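Local coordinates for DNA protection during starvation protein (Mycobacterium smegmatis, PDB 2YW6), which forms a hollow shell of twelve subunits that binds DNA and probably oxidises and stores iron, shielding DNA from hydroxyl radicals, at residues 62-65 and 66-69. Sequence-based numbering, arbitrary orientation.
Sequences RGYA and DEVA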
loop_
_atom_site.group_PDB
_atom_site.type_symbol
_atom_site.label_atom_id
_atom_site.label_comp_id
_atom_site.label_asym_id
_atom_site.label_seq_id
_atom_site.Cartn_x
_atom_site.Cartn_y
_atom_site.Cartn_z
ATOM N N ARG B 62 -13.545 2.157 -20.393
ATOM C CA ARG B 62 -13.754 3.540 -19.956
ATOM C C ARG B 62 -12.454 4.325 -20.139
ATOM O O ARG B 62 -12.450 5.494 -20.552
ATOM C CB ARG B 62 -14.154 3.572 -18.478
ATOM C CG ARG B 62 -15.636 3.424 -18.239
ATOM C CD ARG B 62 -15.950 3.211 -16.755
ATOM N NE ARG B 62 -17.396 3.192 -16.514
ATOM C CZ ARG B 62 -17.964 2.920 -15.339
ATOM N NH1 ARG B 62 -17.208 2.639 -14.289
ATOM N NH2 ARG B 62 -19.292 2.914 -15.208
ATOM N N GLY B 63 -11.348 3.668 -19.801
ATOM C CA GLY B 63 -10.042 4.287 -19.926
ATOM C C GLY B 63 -9.689 4.458 -21.382
ATOM O O GLY B 63 -9.025 5.417 -21.750
ATOM N N TYR B 64 -10.125 3.524 -22.217
ATOM C CA TYR B 64 -9.834 3.639 -23.641
ATOM C C TYR B 64 -10.599 4.837 -24.216
ATOM O O TYR B 64 -10.142 5.471 -25.170
ATOM C CB TYR B 64 -10.233 2.360 -24.402
ATOM C CG TYR B 64 -9.417 1.122 -24.079
ATOM C CD1 TYR B 64 -8.196 1.206 -23.404
ATOM C CD2 TYR B 64 -9.837 -0.134 -24.517
ATOM C CE1 TYR B 64 -7.419 0.073 -23.175
ATOM C CE2 TYR B 64 -9.074 -1.266 -24.298
ATOM C CZ TYR B 64 -7.863 -1.163 -23.632
ATOM O OH TYR B 64 -7.098 -2.302 -23.433
ATOM N N ALA B 65 -11.762 5.138 -23.637
ATOM C CA ALA B 65 -12.559 6.264 -24.097
ATOM C C ALA B 65 -11.787 7.548 -23.806
ATOM O O ALA B 65 -11.757 8.475 -24.633
ATOM C CB ALA B 65 -13.908 6.289 -23.392
ATOM N N ASP B 66 -11.156 7.599 -22.635
ATOM C CA ASP B 66 -10.378 8.774 -22.268
ATOM C C ASP B 66 -9.221 8.964 -23.236
ATOM O O ASP B 66 -9.014 10.066 -23.737
ATOM C CB ASP B 66 -9.859 8.654 -20.839
ATOM C CG ASP B 66 -10.926 8.953 -19.821
ATOM O OD1 ASP B 66 -10.633 8.927 -18.606
ATOM O OD2 ASP B 66 -12.069 9.217 -20.238
ATOM N N GLU B 67 -8.477 7.884 -23.486
ATOM C CA GLU B 67 -7.335 7.886 -24.410
ATOM C C GLU B 67 -7.783 8.359 -25.797
ATOM O O GLU B 67 -7.294 9.361 -26.316
ATOM C CB GLU B 67 -6.737 6.472 -24.500
ATOM C CG GLU B 67 -5.799 6.134 -23.349
ATOM C CD GLU B 67 -5.663 4.640 -23.056
ATOM O OE1 GLU B 67 -5.592 3.819 -23.995
ATOM O OE2 GLU B 67 -5.610 4.290 -21.860
ATOM N N VAL B 68 -8.728 7.636 -26.388
ATOM C CA VAL B 68 -9.236 8.003 -27.692
ATOM C C VAL B 68 -9.697 9.464 -27.715
ATOM O O VAL B 68 -9.367 10.203 -28.643
ATOM C CB VAL B 68 -10.389 7.064 -28.104
ATOM C CG1 VAL B 68 -11.061 7.559 -29.355
ATOM C CG2 VAL B 68 -9.833 5.679 -28.366
ATOM N N ALA B 69 -10.433 9.885 -26.687
ATOM C CA ALA B 69 -10.921 11.256 -26.624
ATOM C C ALA B 69 -9.779 12.255 -26.525
ATOM O O ALA B 69 -9.750 13.247 -27.247
ATOM C CB ALA B 69 -11.870 11.430 -25.451
HETATM O O HOH W 1 -14.594 7.866 -19.896
#
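The Tyr64 ring and the Glu67 carboxylate lie side by side and point the same way, their planes 61° apart. OE1 of Glu67 comes to 3.7 Å from CD1 of Tyr64, obliquely to the ring. His141, from helix 132-155, joins both groups: its ring stacks on Tyr64, and its NE2 is hydrogen-bonded to OE1 of Glu67, which probably helps fix the rotation of this carboxylate. In Glu67 the CG is anti to the carbonyl carbon (chi1 -81°), which carries the extended chain alongside Gly63; OE2 is 3.6 Å from Gly63 O, a contact of two acceptors and not a bond. The other flat acid, Asp66, faces a different side of the helix. A water donates to Asp66 OD2 (2.9 Å) and to Arg62 O, tying the carboxylate to the preceding turn. Its OD1 forms a salt bridge with Lys36 of the second subunit, a place at the interface consistent with the role assigned to Asp66 by similarity, an iron ligand shared between two subunits.

Four successive i to i+4 backbone bonds join 62-65 to 66-69, from Asp66 N to Arg62 O (3.2 Å) through to Ala69 N to Ala65 O (2.8 Å). The bond from Glu67 N to Gly63 O is nearly straight (169°). Val68 CG2, anti to the carbonyl carbon and beside the backbone N, lies on the side of Tyr64 O.

This is a mid-helix portion of helix 47-75 in the four-helix bundle of the ferritin-like fold. Val68 touches Tyr28 of helix 12-41 and Leu137 and His141 of helix 132-155, and Trp40 of the second subunit packs on Asp66 and Ala69.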